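Local coordinates for CELL WALL surface anchor family protein (Streptococcus pneumoniae, PDB 3ZGH) that probably attaches pneumococci to host cells by binding keratin 10 through its basic domain, at residues A[122-127]-A[146-151]; A[64-69]-A[82-87]; A[140-145]-A[153-158]. All coordinates share one frame; numbering follows the deposited sequence.

Contact 1 of 3, residues A[122-127]-A[146-151]; sequences LSYNTS and GFFAKK. With EDO (1,2-ethanediol), chain G.
Leu122 and Tyr124, on the same side of strand 120-131, reach together for the ring of Phe148 on the short helix 146-149. The backbones stay well apart, with the nearest CA atoms, those of Leu122 and Phe148, separated by 11.0 Å, so the gap is bridged by side chains alone. Leu122 carries CG between its backbone N and carbonyl carbon (chi1 63°), and its two methyls have separate tasks. CD2 meets Phe148 CZ at 3.8 Å, the two side chains crossing at about a right angle, while CD1 lies 3.5 Å above the plane of the Tyr124 ring, near its rim. The Tyr124 hydroxyl ends at the edge of the Phe148 ring and in its plane, with OH 3.9 Å from CE2. One face of Phe148 is covered by its neighbour Phe147, whose CE1 sits over the ring centre. Next along the strand, the backbone N of Asn125 donates a nearly straight hydrogen bond of 3.0 Å to O2 of an ethanediol molecule, probably from the crystallisation liquor. The strand and the helix thus meet at the surface in a small apolar cluster of 90 Å², which implies cohesion by dispersion and partial shielding from water, without directional polar bonds.

Contact 2 of 3, residues A[64-69]-A[82-87]; sequences VTYVNP and PGYSIY
Ile86 and Tyr66 contribute most of the buried surface here, coming at each other from opposite directions, and Val64 fills in beside them. The delta methyl of Ile86 is the meeting point: CD1 lies 4.0 Å from Val64 CG1 and also 4.0 Å from Tyr66 CE2, approaching the tyrosine ring obliquely. It gets there because CG1 of Ile86 stands between the backbone N and the carbonyl carbon (chi1 57°), with the chain extended beyond it. The other branch, CG2, turns to the far end of the tyrosine and lies 3.8 Å from Tyr66 OH. Val64 and Ile86 belong to two different sheets. Val64 is near the end of strand 57-65 in the large antiparallel sheet, and Ile86 is in strand 85-87, the middle strand of a small three-stranded sheet, so the contact is face-to-face packing between sheets in the interior of this MSCRAMM domain. Directly after strand 57-65 the chain bends in an ST turn, where Thr65 OG1 accepts a 3.0 Å bond from Val67 N; Tyr66, at the bend, still directs its side chain at the small sheet. Tyr66 OH lies at the edge of the Tyr84 ring, in its plane, 3.6 Å from Tyr84 CE2. Both phenols are hydrogen-bonded to Asp38 OD2, and Tyr84 OH also to the hydroxyl of Tyr186.

Contact 3 of 3, residues A[140-145]-A[153-158]; sequences NGAQMN and YGLTSS
With CG anti to the backbone N in Met144 (chi1 174°) and likewise in Leu155, the two side chains stretch out between their strands and pass each other, touching at their roots, where CB of Met144 is 4.0 Å from CB of Leu155. The methionine runs on extended and then bends at its last torsion (chi3 67°), laying its thioether end over the backbone of residues 153-154: SD and CE are each 3.4 Å from the carbonyl oxygen of Tyr153, and SD is 4.2 Å from Tyr153 CB. The leucine fork leans the other way along the opposing chain. Its CD1 meets Ala142 CB at 4.0 Å, and CD2 rests on the backbone of residues 142-144, 3.7 Å from both Ala142 O and Met144 N. Strand 143-145, at the edge of the three-stranded sheet, runs antiparallel to the 154-158 part of strand 154-162 in the large sheet (166° between their directions), with axes 7.1 Å apart at closest approach. The strands face each other across a sheet-to-sheet interface, and each forms its backbone hydrogen bonds within its own sheet, as Met144 does with Ile86. Gln143 sends its CB away from this interface, and its OE1 is hydrogen-bonded to Ser85 OG in the neighbouring strand of the small sheet.

In the fold
Contacts 2 and 3 are two parts of one interface between the large and the small sheet, their centres about 9 Å apart and joined in the large sheet by the bond from Val64 N to Leu155 O at 2.9 Å. Contact 1 adjoins this interface, its centre about 5 Å from that of contact 3: helix 146-149 connects strand 143-145 to the turn before strand 154-162, and Tyr124 also packs on Ala142. The same helix reaches contact 2 through Gly146 N, 2.7 Å from Tyr84 O, and through Ala149, which packs on Tyr66. The ethanediol of contact 1 also approaches contact 3, its C1 lying 4.5 Å from Ala142 CB.

Contact 1 of 3, residues A[122-127]-A[146-151]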
# COMPACT_ATOMS: atom_id res chain seq x y z
N LEU A 122 -3.07 -13.57 -8.46
CA LEU A 122 -4.27 -14.17 -7.89
C LEU A 122 -4.91 -13.13 -7.01
O LEU A 122 -4.25 -12.15 -6.63
CB LEU A 122 -3.95 -15.44 -7.09
CG LEU A 122 -3.06 -15.33 -5.84
CD1 LEU A 122 -3.80 -14.77 -4.65
CD2 LEU A 122 -2.50 -16.69 -5.48
N SER A 123 -6.17 -13.31 -6.67
CA SER A 123 -6.83 -12.32 -5.84
C SER A 123 -7.24 -12.90 -4.51
O SER A 123 -7.59 -14.06 -4.43
CB SER A 123 -8.06 -11.75 -6.57
OG SER A 123 -8.86 -12.80 -7.04
N TYR A 124 -7.22 -12.05 -3.49
CA TYR A 124 -7.60 -12.43 -2.13
C TYR A 124 -8.89 -11.70 -1.73
O TYR A 124 -9.43 -10.94 -2.51
CB TYR A 124 -6.47 -12.05 -1.17
CG TYR A 124 -5.26 -12.98 -1.19
CD1 TYR A 124 -5.43 -14.37 -1.17
CD2 TYR A 124 -3.95 -12.47 -1.17
CE1 TYR A 124 -4.34 -15.21 -1.16
CE2 TYR A 124 -2.84 -13.32 -1.16
CZ TYR A 124 -3.05 -14.71 -1.15
OH TYR A 124 -1.99 -15.61 -1.13
N ASN A 125 -9.38 -11.92 -0.51
CA ASN A 125 -10.60 -11.29 -0.03
C ASN A 125 -10.52 -9.77 -0.08
O ASN A 125 -9.45 -9.20 0.22
CB ASN A 125 -10.89 -11.67 1.42
CG ASN A 125 -11.21 -13.17 1.60
OD1 ASN A 125 -11.67 -13.85 0.68
ND2 ASN A 125 -10.97 -13.68 2.81
N THR A 126 -11.63 -9.13 -0.42
CA THR A 126 -11.76 -7.67 -0.34
C THR A 126 -11.95 -7.21 1.10
O THR A 126 -12.80 -7.74 1.80
CB THR A 126 -12.96 -7.18 -1.17
OG1 THR A 126 -12.68 -7.41 -2.56
CG2 THR A 126 -13.23 -5.66 -0.96
N SER A 127 -11.17 -6.24 1.54
CA SER A 127 -11.27 -5.75 2.92
C SER A 127 -12.20 -4.56 3.01
O SER A 127 -12.42 -3.85 2.03
CB SER A 127 -9.90 -5.32 3.41
OG SER A 127 -8.95 -6.37 3.27
N GLY A 146 6.54 -16.10 1.79
CA GLY A 146 7.90 -16.10 1.28
C GLY A 146 8.03 -16.73 -0.10
O GLY A 146 8.76 -16.20 -0.92
N PHE A 147 7.35 -17.85 -0.39
CA PHE A 147 7.55 -18.44 -1.73
C PHE A 147 7.09 -17.49 -2.86
O PHE A 147 7.61 -17.56 -3.98
CB PHE A 147 6.93 -19.84 -1.89
CG PHE A 147 5.47 -19.88 -1.62
CD1 PHE A 147 4.57 -19.48 -2.60
CD2 PHE A 147 5.00 -20.30 -0.40
CE1 PHE A 147 3.20 -19.50 -2.34
CE2 PHE A 147 3.65 -20.33 -0.12
CZ PHE A 147 2.74 -19.92 -1.09
N PHE A 148 6.13 -16.60 -2.58
CA PHE A 148 5.76 -15.57 -3.57
C PHE A 148 6.78 -14.41 -3.58
O PHE A 148 7.19 -13.92 -4.65
CB PHE A 148 4.36 -15.01 -3.29
CG PHE A 148 3.21 -15.92 -3.74
CD1 PHE A 148 3.34 -16.74 -4.86
CD2 PHE A 148 2.00 -15.92 -3.05
CE1 PHE A 148 2.27 -17.53 -5.28
CE2 PHE A 148 0.94 -16.71 -3.46
CZ PHE A 148 1.08 -17.52 -4.57
N ALA A 149 7.18 -13.94 -2.40
CA ALA A 149 8.12 -12.82 -2.28
C ALA A 149 9.39 -13.14 -3.07
O ALA A 149 9.96 -12.28 -3.74
CB ALA A 149 8.45 -12.56 -0.82
N LYS A 150 9.80 -14.40 -3.01
CA LYS A 150 11.05 -14.83 -3.62
C LYS A 150 10.96 -14.94 -5.14
O LYS A 150 12.00 -15.05 -5.82
CB LYS A 150 11.49 -16.17 -3.03
CG LYS A 150 11.90 -16.09 -1.58
CD LYS A 150 11.95 -17.49 -0.93
CE LYS A 150 13.29 -18.13 -1.15
NZ LYS A 150 13.38 -19.45 -0.44
N LYS A 151 9.75 -14.91 -5.68
CA LYS A 151 9.56 -14.84 -7.12
C LYS A 151 9.50 -13.38 -7.59
O LYS A 151 9.31 -13.13 -8.78
CB LYS A 151 8.26 -15.55 -7.53
CG LYS A 151 8.26 -17.12 -7.34
CD LYS A 151 6.91 -17.70 -7.75
CE LYS A 151 6.76 -19.19 -7.42
NZ LYS A 151 7.62 -20.06 -8.27
C1 EDO G . -7.14 -12.99 3.00
O1 EDO G . -6.93 -13.39 4.37
C2 EDO G . -7.07 -14.21 2.08
O2 EDO G . -8.15 -14.17 1.12

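Contact 2 of 3, residues A[64-69]-A[82-87]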
# COMPACT_ATOMS: atom_id res chain seq x y z
N VAL A 64 3.43 -3.64 -1.61
CA VAL A 64 4.61 -3.88 -0.79
C VAL A 64 5.37 -5.04 -1.43
O VAL A 64 4.76 -6.03 -1.81
CB VAL A 64 4.20 -4.21 0.65
CG1 VAL A 64 5.38 -4.82 1.46
CG2 VAL A 64 3.67 -2.96 1.33
N THR A 65 6.68 -4.92 -1.56
CA THR A 65 7.46 -5.90 -2.30
C THR A 65 8.94 -5.82 -1.93
O THR A 65 9.42 -4.77 -1.46
CB THR A 65 7.32 -5.66 -3.83
OG1 THR A 65 8.17 -6.56 -4.54
CG2 THR A 65 7.66 -4.21 -4.23
N TYR A 66 9.66 -6.92 -2.15
CA TYR A 66 11.09 -6.93 -1.97
C TYR A 66 11.84 -6.52 -3.23
O TYR A 66 13.07 -6.44 -3.22
CB TYR A 66 11.58 -8.30 -1.46
CG TYR A 66 11.08 -8.57 -0.07
CD1 TYR A 66 11.85 -8.21 1.06
CD2 TYR A 66 9.82 -9.14 0.14
CE1 TYR A 66 11.38 -8.43 2.33
CE2 TYR A 66 9.34 -9.36 1.40
CZ TYR A 66 10.12 -9.01 2.49
OH TYR A 66 9.64 -9.26 3.75
N VAL A 67 11.11 -6.23 -4.31
CA VAL A 67 11.71 -5.75 -5.56
C VAL A 67 11.87 -4.22 -5.49
O VAL A 67 10.90 -3.50 -5.24
CB VAL A 67 10.82 -6.11 -6.79
CG1 VAL A 67 11.43 -5.55 -8.11
CG2 VAL A 67 10.64 -7.63 -6.90
N ASN A 68 13.09 -3.75 -5.69
CA ASN A 68 13.36 -2.32 -5.70
C ASN A 68 12.67 -1.66 -6.91
O ASN A 68 13.01 -1.97 -8.05
CB ASN A 68 14.88 -2.08 -5.80
CG ASN A 68 15.23 -0.59 -5.67
OD1 ASN A 68 14.41 0.29 -6.01
ND2 ASN A 68 16.39 -0.29 -5.10
N PRO A 69 11.72 -0.75 -6.67
CA PRO A 69 10.98 -0.24 -7.83
C PRO A 69 11.86 0.56 -8.78
O PRO A 69 11.50 0.77 -9.94
CB PRO A 69 9.93 0.69 -7.22
CG PRO A 69 9.84 0.32 -5.76
CD PRO A 69 11.20 -0.25 -5.38
N PRO A 82 10.05 -20.31 2.84
CA PRO A 82 8.85 -20.20 1.99
C PRO A 82 7.60 -19.83 2.78
O PRO A 82 6.73 -19.17 2.22
CB PRO A 82 8.67 -21.61 1.42
CG PRO A 82 9.99 -22.30 1.58
CD PRO A 82 10.70 -21.63 2.74
N GLY A 83 7.49 -20.29 4.04
CA GLY A 83 6.31 -20.00 4.84
C GLY A 83 6.36 -18.73 5.68
O GLY A 83 5.39 -18.46 6.41
N TYR A 84 7.47 -17.98 5.63
CA TYR A 84 7.52 -16.63 6.21
C TYR A 84 6.39 -15.85 5.59
O TYR A 84 6.07 -16.09 4.43
CB TYR A 84 8.83 -15.95 5.83
CG TYR A 84 9.03 -14.53 6.30
CD1 TYR A 84 9.14 -14.23 7.66
CD2 TYR A 84 9.19 -13.49 5.40
CE1 TYR A 84 9.37 -12.92 8.09
CE2 TYR A 84 9.42 -12.18 5.81
CZ TYR A 84 9.52 -11.91 7.16
OH TYR A 84 9.77 -10.62 7.59
N SER A 85 5.78 -14.92 6.31
CA SER A 85 4.67 -14.17 5.74
C SER A 85 4.56 -12.76 6.29
O SER A 85 4.80 -12.55 7.50
CB SER A 85 3.35 -14.91 6.00
OG SER A 85 2.33 -14.35 5.18
N ILE A 86 4.18 -11.81 5.43
CA ILE A 86 4.01 -10.41 5.86
C ILE A 86 2.61 -9.85 5.54
O ILE A 86 1.98 -10.27 4.58
CB ILE A 86 5.06 -9.48 5.21
CG1 ILE A 86 5.00 -9.58 3.69
CG2 ILE A 86 6.47 -9.82 5.71
CD1 ILE A 86 5.75 -8.45 2.99
N TYR A 87 2.15 -8.90 6.37
CA TYR A 87 0.96 -8.09 6.09
C TYR A 87 1.38 -6.77 5.44
O TYR A 87 2.50 -6.31 5.68
CB TYR A 87 0.24 -7.74 7.39
CG TYR A 87 -0.39 -8.89 8.13
CD1 TYR A 87 -1.27 -9.77 7.50
CD2 TYR A 87 -0.14 -9.08 9.49
CE1 TYR A 87 -1.88 -10.79 8.20
CE2 TYR A 87 -0.73 -10.10 10.19
CZ TYR A 87 -1.60 -10.96 9.54
OH TYR A 87 -2.19 -11.97 10.25

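Contact 3 of 3, residues A[140-145]-A[153-158]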
# COMPACT_ATOMS: atom_id res chain seq x y z
N ASN A 140 -9.37 -7.78 7.79
CA ASN A 140 -9.27 -8.93 6.91
C ASN A 140 -8.07 -8.70 5.99
O ASN A 140 -8.17 -8.86 4.76
CB ASN A 140 -10.55 -9.13 6.09
CG ASN A 140 -11.68 -9.79 6.89
OD1 ASN A 140 -11.43 -10.55 7.82
ND2 ASN A 140 -12.92 -9.50 6.51
N GLY A 141 -6.95 -8.29 6.58
CA GLY A 141 -5.78 -7.88 5.81
C GLY A 141 -5.12 -9.10 5.19
O GLY A 141 -5.00 -10.16 5.82
N ALA A 142 -4.71 -8.94 3.94
CA ALA A 142 -4.13 -10.05 3.19
C ALA A 142 -2.65 -10.21 3.54
O ALA A 142 -2.05 -9.31 4.16
CB ALA A 142 -4.29 -9.77 1.68
N GLN A 143 -2.05 -11.31 3.11
CA GLN A 143 -0.63 -11.50 3.38
C GLN A 143 0.11 -12.12 2.19
O GLN A 143 -0.50 -12.75 1.34
CB GLN A 143 -0.43 -12.36 4.64
CG GLN A 143 -1.05 -13.75 4.58
CD GLN A 143 -1.00 -14.45 5.95
OE1 GLN A 143 0.01 -15.06 6.30
NE2 GLN A 143 -2.07 -14.34 6.72
N MET A 144 1.43 -11.95 2.15
CA MET A 144 2.23 -12.58 1.12
C MET A 144 3.25 -13.52 1.73
O MET A 144 4.08 -13.10 2.55
CB MET A 144 2.95 -11.54 0.28
CG MET A 144 3.92 -12.17 -0.72
SD MET A 144 4.46 -11.05 -2.03
CE MET A 144 5.43 -9.86 -1.12
N ASN A 145 3.17 -14.79 1.35
CA ASN A 145 4.13 -15.78 1.81
C ASN A 145 5.50 -15.59 1.14
O ASN A 145 5.60 -15.06 0.03
CB ASN A 145 3.63 -17.20 1.51
CG ASN A 145 2.41 -17.61 2.37
OD1 ASN A 145 2.02 -16.93 3.32
ND2 ASN A 145 1.83 -18.74 2.03
N TYR A 153 7.24 -11.22 -6.41
CA TYR A 153 5.84 -10.79 -6.36
C TYR A 153 5.62 -9.72 -5.30
O TYR A 153 6.42 -9.58 -4.36
CB TYR A 153 4.89 -11.96 -6.10
CG TYR A 153 4.84 -13.00 -7.21
CD1 TYR A 153 5.52 -12.81 -8.41
CD2 TYR A 153 4.10 -14.17 -7.06
CE1 TYR A 153 5.48 -13.76 -9.44
CE2 TYR A 153 4.04 -15.14 -8.08
CZ TYR A 153 4.74 -14.93 -9.26
OH TYR A 153 4.70 -15.85 -10.29
N GLY A 154 4.53 -8.99 -5.43
CA GLY A 154 4.16 -8.01 -4.42
C GLY A 154 2.77 -8.24 -3.86
O GLY A 154 1.93 -8.91 -4.46
N LEU A 155 2.52 -7.68 -2.70
CA LEU A 155 1.22 -7.73 -2.07
C LEU A 155 0.58 -6.37 -2.30
O LEU A 155 1.10 -5.33 -1.82
CB LEU A 155 1.40 -8.00 -0.58
CG LEU A 155 0.12 -8.08 0.26
CD1 LEU A 155 -0.83 -9.12 -0.28
CD2 LEU A 155 0.50 -8.39 1.71
N THR A 156 -0.55 -6.37 -3.02
CA THR A 156 -1.12 -5.14 -3.58
C THR A 156 -2.56 -4.97 -3.10
O THR A 156 -3.33 -5.96 -3.04
CB THR A 156 -1.06 -5.17 -5.12
OG1 THR A 156 0.32 -5.23 -5.57
CG2 THR A 156 -1.75 -3.94 -5.75
N SER A 157 -2.90 -3.74 -2.72
CA SER A 157 -4.24 -3.39 -2.29
C SER A 157 -4.66 -2.17 -3.11
O SER A 157 -3.80 -1.29 -3.41
CB SER A 157 -4.24 -3.04 -0.80
OG SER A 157 -3.91 -4.17 0.04
N SER A 158 -5.93 -2.10 -3.51
CA SER A 158 -6.38 -0.91 -4.26
C SER A 158 -7.78 -0.55 -3.82
O SER A 158 -8.56 -1.42 -3.40
CB SER A 158 -6.36 -1.14 -5.77
OG SER A 158 -7.25 -2.21 -6.10